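Local coordinates for VP4 CORE protein (Bluetongue virus, PDB 2JHP) that acts as a multifunctional enzyme that caps the viral messenger RNA and is one of the five proteins forming the inner capsid, at residues Arg524-Val529 against Leu559-Tyr564; Ser552-Val557 against Phe569-Met574; Asp614-Leu619 against Ser636-Leu641; Arg620-Lys623 against Arg629-Ala632. All coordinates share one frame; numbering follows the deposited sequence.

Contact 1. Residues Arg524-Val529 against Leu559-Tyr564; sequences RVESSV and LMSGAY
S561 forms an ST turn near the C-terminal end of helix 551-561, and it is against this turn that E526 of helix 523-533 lays its carboxylate. The turn is defined by the bond from A563 N to S561 OG, 3.2 Å long with an N-H...O angle of 160°; G562, between them, is the first residue to leave helical backbone angles and has positive phi. S561 OG is also hydrogen-bonded to T558 O, one turn back in the helix, so the hydroxyl is engaged within its own helix end, not with E526. Within the two segments the nearest atoms to the carboxylate oxygens are carbons. E526 OE1 lies 3.3 Å from S561 CB, and E526 OE2 lies 3.7 Å from A563 CB, one oxygen against the residue before G562 and the other against the residue after it. A bend at chi2 (-74°) folds the E526 chain so that its carboxylate reaches both. Behind the carboxylate, E526 CG passes 3.8 Å from Y564 OH as the two side chains slide past each other in opposite directions, with carboxylate and ring planes 76° apart. The Y564 hydroxyl is bonded to I521 O, while the A563 methyl lies over one face of the adjacent Y564 ring, 3.9 Å above its plane and offset toward the rim. No hydrogen bond joins the two segments. A buried carboxylate packed on CB atoms, with E526 OE2 also close to the like-charged E3 OE2, is an environment that could favour protonation of one member of that acidic pair.

Contact 2. Residues Ser552-Val557 against Phe569-Met574; sequences SGHLYV and FWWFKM
L555 of helix 551-561 wedges its two methyls against two aromatic residues of helix 568-576, and this is the closely packed part of the contact. L555 CD1 lies 3.7 Å from W571 CZ3, on the six-membered ring, which it approaches obliquely, while L555 CD2 comes to the edge of the F572 ring, in its plane, 4.0 Å from F572 CE1. With CG anti to the backbone N (chi1 -169°), the leucine fork is carried out toward both rings. The other part is looser and less deeply buried: H554 ND1 approaches W571 CZ2 at 3.7 Å, but the H554 ring and the six-membered ring of W571, although their planes are only 22° apart, are slid so far that their centroids stand 5.5 Å from each other and they barely overlap. No hydrogen bond crosses. The short helical segments run antiparallel (175°) with axes 13.4 Å apart, so large side chains, rather than close backbones, bridge the gap. Other helices close in around this bridge. L619 and L615 of helix 612-625 pack on L555 and F572 respectively, W637 and L641 of helix 635-641 also meet F572, and H554, itself partly exposed, touches L523 of helix 523-533 and meets F520 edge-to-face.

Contact 3. Residues Asp614-Leu619 against Ser636-Leu641; sequences DLIAAL and SWLELL
L638 and L641, one turn apart on helix 635-641, meet I616 and L619, likewise one turn apart on helix 612-625, in an interface of aliphatic side chains, with one backbone carbonyl oxygen against a methyl. Earlier on the second helix, W637 starts toward the first segment, but its indole turns off to F569 and F572, and its NE1 is bonded to L458 O, so it borders the interface rather than filling it. L638 follows and makes most of the contacts, mainly through CD2. Its CG lies anti to the carbonyl carbon (chi1 -81°), which carries CD2 across to the opposite helix and into the step between the two residues there. L638 CD2 is 3.6 Å from I616 O. The same methyl lies 3.9 Å from I616 CB. On the other residue, L619 CB is 3.8 Å from L638 CD2. The I616 and L638 side chains cross at about a right angle, so the methyl of one abuts the flank of the other. L641 comes last, and here the roles change: I616 reaches over with CG2, which rests 3.7 Å from L641 CB as the two side chains slide past each other in opposite directions. Beyond this pair, L641 packs on F572 and L576 of helix 568-576. The axes of the short segments approach to 9.9 Å and run at 164° to each other, and the two helices are consecutive in the chain; this is the geometry of an antiparallel helical hairpin, zipped by aliphatic side chains without a hydrogen bond between its arms.

Contact 4. Residues Arg620-Lys623 against Arg629-Ala632; sequences REYK and REGA
Y622 and E630 cross at about a right angle, the phenol of the one ending at the carboxylate of the other. The ring lies with its edge to the glutamate: E630 CD is in the ring plane beyond that edge, and the carboxylate is turned 54° out of it. Y622 OH donates at 2.7 Å to E630 OE2, which accepts with its syn lone pair, on the side of the other oxygen. Because the approach is from the side of the ring, E630 OE2 also comes within 3.2 Å of Y622 CE2. With CG anti to the backbone N (chi1 178°), Y622 swings its phenol out to the loop, and E630 meets it with a chain extended beyond CG. The pair ties the loop between helices 612-625 and 635-641 back to the first of them, across the connection of a helical hairpin. A third element joins in, since S454 OG of helix 453-460 is hydrogen-bonded to both Y622 OH and E630 OE1, and T455 OG1 gives E630 OE1 a further partner. Both carboxylate oxygens are thus engaged, which should restrict rotation of the group. On the helix 551-561 side, the aromatic ring is packed by the side chains of L559 and M560. Next along the helix, K623 bonds elsewhere: its NZ forms a salt bridge with D635 OD1 at the start of helix 635-641.

In the fold
The four contacts lie in the helical C-terminal part of the chain, their centres about 31 to 37 Å from the centre of the chain and on the same side of it. Contacts 1 and 2, centres about 14 Å apart, share helix 551-561, and their segments alternate along the sequence. Contacts 3 and 4 follow, centres about 10 Å apart, both on helix 612-625, with contact 4 inside the connection that contact 3 brackets. The pairs are joined by packing: S552 CB lies 3.4 Å from D614 O, and M560 CE 3.4 Å from Y622 CD1. Helices 523-533 to 635-641 pack together as one cluster, consistent with a C-terminal helical unit; no contact residue belongs to the guanine or S-adenosyl-L-homocysteine pockets.

Contact 1. Residues Arg524-Val529 against Leu559-Tyr564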
# COMPACT_ATOMS: atom_id res chain seq x y z
N ARG A 524 29.95 -12.71 6.83
CA ARG A 524 31.16 -13.53 6.76
C ARG A 524 31.19 -14.42 5.51
O ARG A 524 32.19 -14.49 4.81
CB ARG A 524 31.31 -14.40 8.01
CG ARG A 524 31.56 -13.59 9.26
CD ARG A 524 32.62 -14.27 10.11
NE ARG A 524 33.35 -13.31 10.93
CZ ARG A 524 34.24 -13.64 11.86
NH1 ARG A 524 34.51 -14.92 12.10
NH2 ARG A 524 34.87 -12.70 12.55
N VAL A 525 30.07 -15.07 5.25
CA VAL A 525 29.90 -15.87 4.03
C VAL A 525 30.06 -15.01 2.78
O VAL A 525 30.68 -15.42 1.81
CB VAL A 525 28.55 -16.62 4.04
CG1 VAL A 525 28.13 -16.99 2.64
CG2 VAL A 525 28.68 -17.87 4.92
N GLU A 526 29.52 -13.80 2.85
CA GLU A 526 29.58 -12.87 1.73
C GLU A 526 31.01 -12.41 1.39
O GLU A 526 31.31 -12.11 0.23
CB GLU A 526 28.66 -11.69 2.01
CG GLU A 526 27.18 -11.99 1.78
CD GLU A 526 26.81 -12.07 0.30
OE1 GLU A 526 27.65 -11.70 -0.56
OE2 GLU A 526 25.68 -12.51 -0.00
N SER A 527 31.88 -12.37 2.39
CA SER A 527 33.25 -11.97 2.15
C SER A 527 33.99 -13.10 1.44
O SER A 527 34.83 -12.86 0.57
CB SER A 527 33.96 -11.59 3.46
OG SER A 527 34.09 -12.69 4.34
N SER A 528 33.65 -14.33 1.80
CA SER A 528 34.27 -15.49 1.18
C SER A 528 33.79 -15.66 -0.27
O SER A 528 34.59 -15.87 -1.18
CB SER A 528 34.04 -16.73 2.04
OG SER A 528 34.93 -16.74 3.15
N VAL A 529 32.49 -15.50 -0.47
CA VAL A 529 31.87 -15.54 -1.79
C VAL A 529 32.41 -14.44 -2.70
O VAL A 529 32.50 -14.61 -3.91
CB VAL A 529 30.32 -15.46 -1.67
CG1 VAL A 529 29.65 -15.11 -3.02
CG2 VAL A 529 29.77 -16.77 -1.10
N LEU A 559 29.07 -3.14 0.62
CA LEU A 559 28.80 -2.52 -0.68
C LEU A 559 28.93 -3.49 -1.89
O LEU A 559 28.01 -3.62 -2.71
CB LEU A 559 29.72 -1.33 -0.90
CG LEU A 559 29.35 -0.03 -0.19
CD1 LEU A 559 30.48 0.97 -0.36
CD2 LEU A 559 28.04 0.52 -0.73
N MET A 560 30.08 -4.16 -1.96
CA MET A 560 30.43 -4.98 -3.10
C MET A 560 29.56 -6.23 -3.20
O MET A 560 29.36 -6.74 -4.29
CB MET A 560 31.91 -5.34 -3.02
CG MET A 560 32.54 -5.81 -4.33
SD MET A 560 32.74 -4.53 -5.56
CE MET A 560 34.02 -3.53 -4.82
N SER A 561 29.02 -6.68 -2.08
CA SER A 561 28.18 -7.88 -2.07
C SER A 561 26.83 -7.68 -2.77
O SER A 561 26.28 -8.63 -3.33
CB SER A 561 27.94 -8.37 -0.64
OG SER A 561 27.18 -7.43 0.10
N GLY A 562 26.30 -6.46 -2.72
CA GLY A 562 24.98 -6.15 -3.26
C GLY A 562 23.87 -6.79 -2.43
O GLY A 562 22.71 -6.83 -2.84
N ALA A 563 24.24 -7.26 -1.24
CA ALA A 563 23.34 -8.01 -0.39
C ALA A 563 22.66 -7.17 0.70
O ALA A 563 21.68 -7.61 1.29
CB ALA A 563 24.09 -9.18 0.23
N TYR A 564 23.18 -5.97 0.97
CA TYR A 564 22.66 -5.12 2.07
C TYR A 564 22.22 -3.73 1.65
O TYR A 564 22.76 -3.15 0.70
CB TYR A 564 23.66 -5.02 3.24
CG TYR A 564 24.19 -6.38 3.65
CD1 TYR A 564 25.44 -6.81 3.20
CD2 TYR A 564 23.42 -7.25 4.43
CE1 TYR A 564 25.92 -8.06 3.54
CE2 TYR A 564 23.92 -8.51 4.78
CZ TYR A 564 25.15 -8.90 4.33
OH TYR A 564 25.61 -10.13 4.68

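Contact 2. Residues Ser552-Val557 against Phe569-Met574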
# COMPACT_ATOMS: atom_id res chain seq x y z
N SER A 552 37.26 -1.53 7.61
CA SER A 552 37.33 -1.17 6.18
C SER A 552 36.83 -2.30 5.28
O SER A 552 36.11 -2.05 4.30
CB SER A 552 38.76 -0.78 5.78
OG SER A 552 39.64 -1.90 5.80
N GLY A 553 37.21 -3.54 5.62
CA GLY A 553 36.74 -4.75 4.92
C GLY A 553 35.24 -4.92 5.06
O GLY A 553 34.55 -5.37 4.14
N HIS A 554 34.73 -4.52 6.22
CA HIS A 554 33.31 -4.50 6.53
C HIS A 554 32.54 -3.63 5.54
O HIS A 554 31.46 -4.01 5.10
CB HIS A 554 33.11 -3.98 7.94
CG HIS A 554 31.72 -4.11 8.45
ND1 HIS A 554 30.66 -3.40 7.93
CD2 HIS A 554 31.21 -4.86 9.46
CE1 HIS A 554 29.56 -3.72 8.57
NE2 HIS A 554 29.86 -4.60 9.51
N LEU A 555 33.08 -2.47 5.21
CA LEU A 555 32.41 -1.53 4.31
C LEU A 555 32.48 -1.99 2.85
O LEU A 555 31.50 -1.88 2.10
CB LEU A 555 32.99 -0.11 4.44
CG LEU A 555 32.20 1.01 3.74
CD1 LEU A 555 30.83 1.25 4.38
CD2 LEU A 555 33.01 2.29 3.75
N TYR A 556 33.66 -2.48 2.47
CA TYR A 556 33.92 -2.92 1.12
C TYR A 556 33.05 -4.13 0.79
O TYR A 556 32.49 -4.22 -0.31
CB TYR A 556 35.41 -3.24 0.94
CG TYR A 556 35.74 -3.93 -0.36
CD1 TYR A 556 36.09 -3.20 -1.50
CD2 TYR A 556 35.69 -5.33 -0.46
CE1 TYR A 556 36.38 -3.85 -2.70
CE2 TYR A 556 35.97 -5.98 -1.64
CZ TYR A 556 36.32 -5.25 -2.77
OH TYR A 556 36.61 -5.92 -3.94
N VAL A 557 32.92 -5.04 1.74
CA VAL A 557 32.11 -6.24 1.54
C VAL A 557 30.62 -5.90 1.46
O VAL A 557 29.94 -6.32 0.53
CB VAL A 557 32.42 -7.36 2.56
CG1 VAL A 557 31.36 -8.44 2.52
CG2 VAL A 557 33.81 -7.97 2.27
N PHE A 569 25.17 7.57 5.91
CA PHE A 569 25.34 8.81 6.67
C PHE A 569 25.30 8.54 8.17
O PHE A 569 26.19 8.95 8.90
CB PHE A 569 24.25 9.82 6.31
CG PHE A 569 24.77 11.20 6.14
CD1 PHE A 569 24.64 11.87 4.93
CD2 PHE A 569 25.42 11.84 7.19
CE1 PHE A 569 25.15 13.15 4.77
CE2 PHE A 569 25.91 13.10 7.03
CZ PHE A 569 25.78 13.77 5.83
N TRP A 570 24.26 7.85 8.63
CA TRP A 570 24.12 7.47 10.03
C TRP A 570 25.26 6.53 10.46
O TRP A 570 25.83 6.68 11.55
CB TRP A 570 22.74 6.84 10.21
CG TRP A 570 22.45 6.24 11.53
CD1 TRP A 570 23.19 6.32 12.67
CD2 TRP A 570 21.28 5.48 11.87
NE1 TRP A 570 22.57 5.65 13.70
CE2 TRP A 570 21.39 5.12 13.23
CE3 TRP A 570 20.14 5.07 11.15
CZ2 TRP A 570 20.42 4.36 13.88
CZ3 TRP A 570 19.18 4.31 11.80
CH2 TRP A 570 19.32 3.97 13.16
N TRP A 571 25.59 5.58 9.59
CA TRP A 571 26.68 4.63 9.85
C TRP A 571 28.03 5.34 10.01
O TRP A 571 28.72 5.13 11.00
CB TRP A 571 26.73 3.55 8.76
CG TRP A 571 27.42 2.31 9.17
CD1 TRP A 571 26.90 1.29 9.91
CD2 TRP A 571 28.77 1.93 8.86
NE1 TRP A 571 27.84 0.30 10.09
CE2 TRP A 571 29.00 0.68 9.46
CE3 TRP A 571 29.81 2.55 8.15
CZ2 TRP A 571 30.22 0.02 9.37
CZ3 TRP A 571 31.03 1.89 8.06
CH2 TRP A 571 31.23 0.65 8.66
N PHE A 572 28.40 6.19 9.05
CA PHE A 572 29.61 7.01 9.18
C PHE A 572 29.56 7.84 10.45
O PHE A 572 30.60 8.09 11.08
CB PHE A 572 29.81 7.93 7.97
CG PHE A 572 30.22 7.21 6.70
CD1 PHE A 572 31.11 6.14 6.74
CD2 PHE A 572 29.74 7.63 5.47
CE1 PHE A 572 31.49 5.48 5.57
CE2 PHE A 572 30.12 6.98 4.29
CZ PHE A 572 30.99 5.91 4.35
N LYS A 573 28.37 8.28 10.85
CA LYS A 573 28.25 9.08 12.06
C LYS A 573 28.46 8.22 13.31
O LYS A 573 29.03 8.68 14.29
CB LYS A 573 26.92 9.84 12.12
CG LYS A 573 26.98 11.07 13.01
CD LYS A 573 25.67 11.85 13.07
CE LYS A 573 25.71 12.91 14.18
NZ LYS A 573 24.36 13.50 14.42
N MET A 574 28.03 6.96 13.24
CA MET A 574 28.15 6.06 14.39
C MET A 574 29.59 5.58 14.58
O MET A 574 30.02 5.33 15.71
CB MET A 574 27.13 4.89 14.31
CG MET A 574 27.57 3.65 13.57
SD MET A 574 28.64 2.57 14.54
CE MET A 574 27.91 2.75 16.15

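Contact 3. Residues Asp614-Leu619 against Ser636-Leu641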
# COMPACT_ATOMS: atom_id res chain seq x y z
N ASP A 614 40.65 4.41 6.77
CA ASP A 614 40.25 3.04 6.45
C ASP A 614 38.98 3.05 5.62
O ASP A 614 38.88 2.36 4.61
CB ASP A 614 40.04 2.23 7.74
CG ASP A 614 41.27 2.22 8.63
OD1 ASP A 614 41.72 3.30 9.07
OD2 ASP A 614 41.79 1.11 8.89
N LEU A 615 38.02 3.86 6.04
CA LEU A 615 36.77 4.02 5.32
C LEU A 615 36.98 4.59 3.91
O LEU A 615 36.35 4.13 2.96
CB LEU A 615 35.77 4.87 6.12
CG LEU A 615 35.41 4.42 7.54
CD1 LEU A 615 34.33 5.32 8.13
CD2 LEU A 615 34.97 2.95 7.63
N ILE A 616 37.89 5.56 3.77
CA ILE A 616 38.18 6.12 2.44
C ILE A 616 38.91 5.11 1.54
O ILE A 616 38.69 5.10 0.32
CB ILE A 616 38.91 7.50 2.48
CG1 ILE A 616 40.29 7.41 3.13
CG2 ILE A 616 38.05 8.54 3.18
CD1 ILE A 616 41.45 7.25 2.15
N ALA A 617 39.75 4.27 2.16
CA ALA A 617 40.41 3.16 1.46
C ALA A 617 39.38 2.16 0.90
O ALA A 617 39.52 1.69 -0.24
CB ALA A 617 41.40 2.44 2.38
N ALA A 618 38.34 1.87 1.69
CA ALA A 618 37.28 0.98 1.24
C ALA A 618 36.58 1.56 0.02
O ALA A 618 36.41 0.87 -0.99
CB ALA A 618 36.28 0.70 2.37
N LEU A 619 36.19 2.84 0.11
CA LEU A 619 35.46 3.53 -0.96
C LEU A 619 36.27 3.59 -2.25
O LEU A 619 35.73 3.37 -3.34
CB LEU A 619 35.03 4.94 -0.53
CG LEU A 619 33.64 5.29 0.06
CD1 LEU A 619 32.49 4.53 -0.61
CD2 LEU A 619 33.59 5.11 1.57
N SER A 636 31.51 11.77 -3.45
CA SER A 636 30.68 12.55 -2.53
C SER A 636 30.96 12.17 -1.07
O SER A 636 31.22 13.05 -0.25
CB SER A 636 29.20 12.39 -2.87
OG SER A 636 28.44 13.48 -2.36
N TRP A 637 30.93 10.87 -0.77
CA TRP A 637 31.25 10.40 0.58
C TRP A 637 32.75 10.51 0.86
O TRP A 637 33.15 10.74 2.00
CB TRP A 637 30.79 8.95 0.79
CG TRP A 637 29.32 8.73 0.67
CD1 TRP A 637 28.66 8.16 -0.37
CD2 TRP A 637 28.32 9.07 1.64
NE1 TRP A 637 27.32 8.12 -0.13
CE2 TRP A 637 27.07 8.67 1.10
CE3 TRP A 637 28.35 9.66 2.90
CZ2 TRP A 637 25.87 8.85 1.78
CZ3 TRP A 637 27.15 9.84 3.58
CH2 TRP A 637 25.93 9.44 3.02
N LEU A 638 33.56 10.34 -0.18
CA LEU A 638 35.02 10.49 -0.08
C LEU A 638 35.38 11.90 0.34
O LEU A 638 36.09 12.10 1.32
CB LEU A 638 35.71 10.13 -1.40
CG LEU A 638 35.95 8.66 -1.72
CD1 LEU A 638 36.29 8.50 -3.18
CD2 LEU A 638 37.05 8.09 -0.84
N GLU A 639 34.87 12.88 -0.41
CA GLU A 639 35.06 14.30 -0.10
C GLU A 639 34.24 14.77 1.12
O GLU A 639 34.30 15.94 1.51
CB GLU A 639 34.74 15.17 -1.33
CG GLU A 639 35.72 14.99 -2.48
CD GLU A 639 35.63 16.11 -3.51
OE1 GLU A 639 36.12 17.23 -3.24
OE2 GLU A 639 35.07 15.86 -4.60
N LEU A 640 33.49 13.84 1.72
CA LEU A 640 32.82 14.09 2.99
C LEU A 640 33.64 13.59 4.18
O LEU A 640 33.70 14.25 5.21
CB LEU A 640 31.41 13.49 3.02
CG LEU A 640 30.57 13.75 4.27
CD1 LEU A 640 29.13 14.05 3.90
CD2 LEU A 640 30.66 12.60 5.27
N LEU A 641 34.26 12.42 4.04
CA LEU A 641 35.07 11.86 5.12
C LEU A 641 36.38 12.63 5.34
O LEU A 641 36.80 12.83 6.47
CB LEU A 641 35.36 10.37 4.90
CG LEU A 641 34.41 9.28 5.41
CD1 LEU A 641 33.82 9.63 6.77
CD2 LEU A 641 33.31 8.98 4.42

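Contact 4. Residues Arg620-Lys623 against Arg629-Ala632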
# COMPACT_ATOMS: atom_id res chain seq x y z
N ARG A 620 37.56 3.89 -2.13
CA ARG A 620 38.47 3.94 -3.27
C ARG A 620 38.55 2.58 -3.94
O ARG A 620 38.49 2.48 -5.17
CB ARG A 620 39.86 4.38 -2.85
CG ARG A 620 40.04 5.87 -2.73
CD ARG A 620 41.52 6.22 -2.73
NE ARG A 620 41.77 7.48 -2.04
CZ ARG A 620 42.96 8.04 -1.89
NH1 ARG A 620 44.05 7.46 -2.39
NH2 ARG A 620 43.07 9.20 -1.24
N GLU A 621 38.68 1.53 -3.12
CA GLU A 621 38.76 0.17 -3.62
C GLU A 621 37.47 -0.21 -4.31
O GLU A 621 37.48 -0.97 -5.29
CB GLU A 621 39.06 -0.81 -2.47
CG GLU A 621 39.68 -2.12 -2.93
CD GLU A 621 40.96 -1.91 -3.74
OE1 GLU A 621 41.97 -1.46 -3.16
OE2 GLU A 621 40.93 -2.18 -4.96
N TYR A 622 36.36 0.32 -3.81
CA TYR A 622 35.05 0.02 -4.38
C TYR A 622 34.85 0.65 -5.76
O TYR A 622 34.46 -0.04 -6.71
CB TYR A 622 33.93 0.44 -3.42
CG TYR A 622 32.55 0.19 -3.98
CD1 TYR A 622 31.96 -1.07 -3.88
CD2 TYR A 622 31.85 1.21 -4.63
CE1 TYR A 622 30.69 -1.31 -4.41
CE2 TYR A 622 30.59 0.98 -5.15
CZ TYR A 622 30.02 -0.28 -5.04
OH TYR A 622 28.77 -0.50 -5.56
N LYS A 623 35.11 1.96 -5.87
CA LYS A 623 34.96 2.67 -7.14
C LYS A 623 36.00 2.24 -8.17
O LYS A 623 35.75 2.30 -9.37
CB LYS A 623 34.99 4.20 -6.95
CG LYS A 623 36.38 4.85 -6.90
CD LYS A 623 36.30 6.32 -7.28
CE LYS A 623 37.66 6.99 -7.25
NZ LYS A 623 37.53 8.43 -7.59
N ARG A 629 29.51 2.48 -14.02
CA ARG A 629 28.49 1.80 -13.21
C ARG A 629 28.66 2.32 -11.79
O ARG A 629 29.23 1.64 -10.94
CB ARG A 629 28.68 0.28 -13.20
CG ARG A 629 28.62 -0.42 -14.56
CD ARG A 629 28.54 -1.94 -14.38
NE ARG A 629 29.67 -2.48 -13.62
CZ ARG A 629 29.77 -3.75 -13.22
NH1 ARG A 629 30.84 -4.14 -12.53
NH2 ARG A 629 28.82 -4.63 -13.51
N GLU A 630 28.16 3.53 -11.56
CA GLU A 630 28.50 4.33 -10.38
C GLU A 630 29.75 5.21 -10.65
O GLU A 630 30.36 5.15 -11.72
CB GLU A 630 28.68 3.44 -9.14
CG GLU A 630 27.38 2.94 -8.52
CD GLU A 630 27.60 1.77 -7.58
OE1 GLU A 630 26.69 1.46 -6.79
OE2 GLU A 630 28.67 1.14 -7.65
N GLY A 631 30.13 6.02 -9.66
CA GLY A 631 29.44 6.01 -8.39
C GLY A 631 28.91 7.31 -7.84
O GLY A 631 28.25 7.31 -6.81
N ALA A 632 29.12 8.41 -8.57
CA ALA A 632 29.46 9.67 -7.93
C ALA A 632 30.58 9.78 -6.92
O ALA A 632 31.62 10.37 -7.25
CB ALA A 632 28.40 10.79 -7.98